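Local coordinates for putative periplasmic or exported protein (PDB 4GQZ) that probably binds copper in the periplasm and contributes to copper resistance, and forms a V-shaped dimer in the crystal, at residues 60-70 and 115-126. Numbering follows the deposited sequence.
Sequences LGDKFYLSFAP and YRNGFIGVWLPR
Y65 leans obliquely over one face of the W123 indole, CD1 foremost: that atom lies over the centre of the indole, 3.3 Å from CE2, with the two planes turned 49° apart. With CG anti to the backbone N (chi1 -169°), the Y65 ring also runs on over G121, where its OH comes within 3.5 Å of the glycine CA. That hydroxyl bonds to D28 and, through a water, reaches the hydroxyl of Y115, which itself takes the N-H of G121. Strands 63-68 and 120-125 run antiparallel here, with hydrogen-bonded pairs F64-L124, L66-V122 and F68-I120; strand 154-155 continues the sheet beyond 63-68. Helix 20-28 packs against the Y65-W123 face, while strands 94-101 and 129-136 lie against the other. On that second face packing is tight: I120 sets its CB over one face of the F68 ring, 4.0 Å from the centroid, and V122 CG1 meets the ring's edge. Past the last pair, A69 CB sits squarely over the F119 ring, 3.7 Å from its centroid. At the opposite end D62, K63, P125 and R126 are partly exposed. There R126, beside T19 of the second subunit, grips buried G61 O side-on with NE and NH2, each 3.1 Å away, while NH1 goes to S44 O; a water joins D62 O to the R126 backbone N.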
loop_
_atom_site.group_PDB
_atom_site.type_symbol
_atom_site.label_atom_id
_atom_site.label_comp_id
_atom_site.label_asym_id
_atom_site.label_seq_id
_atom_site.Cartn_x
_atom_site.Cartn_y
_atom_site.Cartn_z
ATOM N N LEU B 60 3.528 -3.709 2.827
ATOM C CA LEU B 60 2.408 -3.692 1.896
ATOM C C LEU B 60 1.346 -2.693 2.331
ATOM O O LEU B 60 1.446 -2.066 3.393
ATOM C CB LEU B 60 1.798 -5.097 1.756
ATOM C CG LEU B 60 2.366 -6.045 0.690
ATOM C CD1 LEU B 60 3.835 -5.800 0.366
ATOM C CD2 LEU B 60 2.147 -7.519 1.062
ATOM N N GLY B 61 0.322 -2.540 1.500
ATOM C CA GLY B 61 -0.757 -1.620 1.780
ATOM C C GLY B 61 -2.005 -2.323 2.274
ATOM O O GLY B 61 -1.912 -3.366 2.917
ATOM N N ASP B 62 -3.165 -1.738 1.976
ATOM C CA ASP B 62 -4.460 -2.202 2.495
ATOM C C ASP B 62 -4.864 -3.573 1.952
ATOM O O ASP B 62 -5.725 -4.252 2.526
ATOM C CB ASP B 62 -5.568 -1.220 2.101
ATOM C CG ASP B 62 -5.550 0.061 2.907
ATOM O OD1 ASP B 62 -4.909 0.102 3.985
ATOM O OD2 ASP B 62 -6.217 1.026 2.461
ATOM N N LYS B 63 -4.267 -3.964 0.834
ATOM C CA LYS B 63 -4.653 -5.200 0.165
ATOM C C LYS B 63 -3.643 -6.322 0.368
ATOM O O LYS B 63 -2.426 -6.093 0.375
ATOM C CB LYS B 63 -4.809 -4.949 -1.333
ATOM C CG LYS B 63 -5.892 -3.945 -1.679
ATOM C CD LYS B 63 -7.255 -4.526 -1.368
ATOM C CE LYS B 63 -8.376 -3.587 -1.822
ATOM N NZ LYS B 63 -8.147 -2.201 -1.316
ATOM N N PHE B 64 -4.162 -7.537 0.507
ATOM C CA PHE B 64 -3.349 -8.744 0.594
ATOM C C PHE B 64 -3.051 -9.246 -0.827
ATOM O O PHE B 64 -3.939 -9.284 -1.696
ATOM C CB PHE B 64 -4.161 -9.777 1.377
ATOM C CG PHE B 64 -3.446 -11.072 1.650
ATOM C CD1 PHE B 64 -3.327 -12.041 0.669
ATOM C CD2 PHE B 64 -2.957 -11.343 2.917
ATOM C CE1 PHE B 64 -2.705 -13.244 0.936
ATOM C CE2 PHE B 64 -2.347 -12.545 3.193
ATOM C CZ PHE B 64 -2.212 -13.490 2.207
ATOM N N TYR B 65 -1.804 -9.629 -1.075
ATOM C CA TYR B 65 -1.432 -10.200 -2.365
ATOM C C TYR B 65 -1.368 -11.711 -2.299
ATOM O O TYR B 65 -0.546 -12.283 -1.577
ATOM C CB TYR B 65 -0.070 -9.689 -2.796
ATOM C CG TYR B 65 0.316 -9.995 -4.237
ATOM C CD1 TYR B 65 -0.308 -9.348 -5.290
ATOM C CD2 TYR B 65 1.357 -10.875 -4.534
ATOM C CE1 TYR B 65 0.067 -9.582 -6.609
ATOM C CE2 TYR B 65 1.744 -11.117 -5.860
ATOM C CZ TYR B 65 1.084 -10.459 -6.884
ATOM O OH TYR B 65 1.428 -10.674 -8.198
ATOM N N LEU B 66 -2.231 -12.351 -3.073
ATOM C CA LEU B 66 -2.167 -13.786 -3.248
ATOM C C LEU B 66 -1.686 -14.119 -4.664
ATOM O O LEU B 66 -2.279 -13.675 -5.655
ATOM C CB LEU B 66 -3.550 -14.370 -3.004
ATOM C CG LEU B 66 -3.674 -15.877 -3.205
ATOM C CD1 LEU B 66 -2.789 -16.639 -2.213
ATOM C CD2 LEU B 66 -5.146 -16.274 -3.094
ATOM N N SER B 67 -0.621 -14.909 -4.774
ATOM C CA SER B 67 -0.151 -15.328 -6.103
ATOM C C SER B 67 -0.318 -16.838 -6.239
ATOM O O SER B 67 0.138 -17.598 -5.388
ATOM C CB SER B 67 1.305 -14.874 -6.342
ATOM O OG SER B 67 1.688 -15.001 -7.713
ATOM N N PHE B 68 -1.007 -17.283 -7.285
ATOM C CA PHE B 68 -1.270 -18.707 -7.419
ATOM C C PHE B 68 -0.870 -19.247 -8.790
ATOM O O PHE B 68 -0.817 -18.504 -9.784
ATOM C CB PHE B 68 -2.756 -18.980 -7.131
ATOM C CG PHE B 68 -3.696 -18.209 -8.010
ATOM C CD1 PHE B 68 -4.111 -16.936 -7.656
ATOM C CD2 PHE B 68 -4.189 -18.774 -9.178
ATOM C CE1 PHE B 68 -4.991 -16.222 -8.460
ATOM C CE2 PHE B 68 -5.065 -18.072 -9.988
ATOM C CZ PHE B 68 -5.466 -16.785 -9.624
ATOM N N ALA B 69 -0.607 -20.550 -8.854
ATOM C CA ALA B 69 -0.122 -21.148 -10.083
ATOM C C ALA B 69 -0.894 -22.426 -10.325
ATOM O O ALA B 69 -0.672 -23.417 -9.642
ATOM C CB ALA B 69 1.372 -21.446 -9.979
ATOM N N PRO B 70 -1.846 -22.398 -11.264
ATOM C CA PRO B 70 -2.573 -23.645 -11.535
ATOM C C PRO B 70 -1.646 -24.666 -12.185
ATOM O O PRO B 70 -0.623 -24.287 -12.765
ATOM C CB PRO B 70 -3.657 -23.209 -12.523
ATOM C CG PRO B 70 -3.877 -21.721 -12.217
ATOM C CD PRO B 70 -2.461 -21.228 -11.922
ATOM N N TYR B 115 1.445 -15.243 -15.861
ATOM C CA TYR B 115 2.658 -14.536 -16.288
ATOM C C TYR B 115 3.705 -15.525 -16.786
ATOM O O TYR B 115 3.458 -16.740 -16.822
ATOM C CB TYR B 115 3.241 -13.701 -15.141
ATOM C CG TYR B 115 2.185 -13.004 -14.309
ATOM C CD1 TYR B 115 1.071 -12.432 -14.906
ATOM C CD2 TYR B 115 2.294 -12.947 -12.924
ATOM C CE1 TYR B 115 0.088 -11.815 -14.151
ATOM C CE2 TYR B 115 1.315 -12.329 -12.154
ATOM C CZ TYR B 115 0.216 -11.763 -12.779
ATOM O OH TYR B 115 -0.771 -11.137 -12.035
ATOM N N ARG B 116 4.865 -14.992 -17.156
ATOM C CA ARG B 116 6.001 -15.775 -17.637
ATOM C C ARG B 116 6.408 -16.813 -16.591
ATOM O O ARG B 116 6.866 -17.910 -16.933
ATOM C CB ARG B 116 7.167 -14.828 -17.960
ATOM C CG ARG B 116 8.505 -15.516 -18.282
ATOM C CD ARG B 116 8.359 -16.461 -19.458
ATOM N NE ARG B 116 9.177 -17.657 -19.266
ATOM C CZ ARG B 116 10.474 -17.717 -19.544
ATOM N NH1 ARG B 116 11.092 -16.643 -20.032
ATOM N NH2 ARG B 116 11.154 -18.845 -19.333
ATOM N N ASN B 117 6.216 -16.474 -15.316
ATOM C CA ASN B 117 6.565 -17.383 -14.233
ATOM C C ASN B 117 5.460 -18.388 -13.882
ATOM O O ASN B 117 5.586 -19.133 -12.915
ATOM C CB ASN B 117 7.027 -16.612 -12.986
ATOM C CG ASN B 117 5.887 -15.844 -12.293
ATOM O OD1 ASN B 117 4.776 -15.769 -12.805
ATOM N ND2 ASN B 117 6.177 -15.269 -11.127
ATOM N N GLY B 118 4.379 -18.393 -14.658
ATOM C CA GLY B 118 3.287 -19.331 -14.433
ATOM C C GLY B 118 2.308 -18.959 -13.331
ATOM O O GLY B 118 1.379 -19.729 -13.023
ATOM N N PHE B 119 2.493 -17.779 -12.735
ATOM C CA PHE B 119 1.591 -17.348 -11.661
ATOM C C PHE B 119 0.572 -16.311 -12.126
ATOM O O PHE B 119 0.724 -15.691 -13.188
ATOM C CB PHE B 119 2.393 -16.789 -10.481
ATOM C CG PHE B 119 3.030 -17.842 -9.622
ATOM C CD1 PHE B 119 4.227 -18.463 -10.016
ATOM C CD2 PHE B 119 2.450 -18.208 -8.410
ATOM C CE1 PHE B 119 4.831 -19.439 -9.220
ATOM C CE2 PHE B 119 3.045 -19.184 -7.601
ATOM C CZ PHE B 119 4.244 -19.806 -8.011
ATOM N N ILE B 120 -0.478 -16.154 -11.323
ATOM C CA ILE B 120 -1.381 -15.012 -11.405
ATOM C C ILE B 120 -1.472 -14.392 -10.018
ATOM O O ILE B 120 -1.618 -15.115 -9.032
ATOM C CB ILE B 120 -2.795 -15.443 -11.811
ATOM C CG1 ILE B 120 -2.762 -16.137 -13.181
ATOM C CG2 ILE B 120 -3.724 -14.235 -11.824
ATOM C CD1 ILE B 120 -3.971 -16.971 -13.483
ATOM N N GLY B 121 -1.398 -13.067 -9.926
ATOM C CA GLY B 121 -1.549 -12.406 -8.641
ATOM C C GLY B 121 -2.863 -11.643 -8.523
ATOM O O GLY B 121 -3.296 -10.999 -9.479
ATOM N N VAL B 122 -3.528 -11.743 -7.373
ATOM C CA VAL B 122 -4.695 -10.899 -7.119
ATOM C C VAL B 122 -4.537 -10.100 -5.837
ATOM O O VAL B 122 -3.898 -10.550 -4.885
ATOM C CB VAL B 122 -6.004 -11.705 -7.044
ATOM C CG1 VAL B 122 -6.336 -12.291 -8.407
ATOM C CG2 VAL B 122 -5.894 -12.816 -5.997
ATOM N N TRP B 123 -5.142 -8.919 -5.811
ATOM C CA TRP B 123 -5.120 -8.073 -4.632
ATOM C C TRP B 123 -6.465 -8.151 -3.930
ATOM O O TRP B 123 -7.509 -7.825 -4.507
ATOM C CB TRP B 123 -4.793 -6.638 -5.037
ATOM C CG TRP B 123 -3.370 -6.474 -5.542
ATOM C CD1 TRP B 123 -2.950 -6.460 -6.851
ATOM C CD2 TRP B 123 -2.194 -6.295 -4.743
ATOM N NE1 TRP B 123 -1.588 -6.284 -6.905
ATOM C CE2 TRP B 123 -1.100 -6.173 -5.629
ATOM C CE3 TRP B 123 -1.960 -6.230 -3.368
ATOM C CZ2 TRP B 123 0.211 -5.998 -5.178
ATOM C CZ3 TRP B 123 -0.665 -6.049 -2.921
ATOM C CH2 TRP B 123 0.409 -5.940 -3.825
ATOM N N LEU B 124 -6.439 -8.584 -2.676
ATOM C CA LEU B 124 -7.658 -8.984 -1.986
ATOM C C LEU B 124 -7.819 -8.208 -0.675
ATOM O O LEU B 124 -6.827 -7.818 -0.054
ATOM C CB LEU B 124 -7.605 -10.493 -1.706
ATOM C CG LEU B 124 -7.547 -11.445 -2.909
ATOM C CD1 LEU B 124 -7.409 -12.871 -2.451
ATOM C CD2 LEU B 124 -8.804 -11.311 -3.753
ATOM N N PRO B 125 -9.074 -7.982 -0.251
ATOM C CA PRO B 125 -9.313 -7.371 1.066
ATOM C C PRO B 125 -8.664 -8.228 2.143
ATOM O O PRO B 125 -8.622 -9.449 1.996
ATOM C CB PRO B 125 -10.839 -7.427 1.225
ATOM C CG PRO B 125 -11.391 -7.689 -0.149
ATOM C CD PRO B 125 -10.320 -8.409 -0.918
ATOM N N ARG B 126 -8.144 -7.602 3.191
ATOM C CA ARG B 126 -7.507 -8.341 4.277
ATOM C C ARG B 126 -8.537 -8.944 5.226
ATOM O O ARG B 126 -9.670 -8.477 5.297
ATOM C CB ARG B 126 -6.556 -7.415 5.051
ATOM C CG ARG B 126 -5.342 -7.007 4.240
ATOM C CD ARG B 126 -4.395 -6.098 5.021
ATOM N NE ARG B 126 -3.179 -5.826 4.255
ATOM C CZ ARG B 126 -2.172 -6.683 4.110
ATOM N NH1 ARG B 126 -2.219 -7.891 4.661
ATOM N NH2 ARG B 126 -1.106 -6.334 3.409
HETATM O O HOH W 1 -8.333 -4.621 3.247
HETATM O O HOH W 2 0.527 -9.125 -10.344
HETATM O O HOH W 3 1.347 -22.385 -13.437
#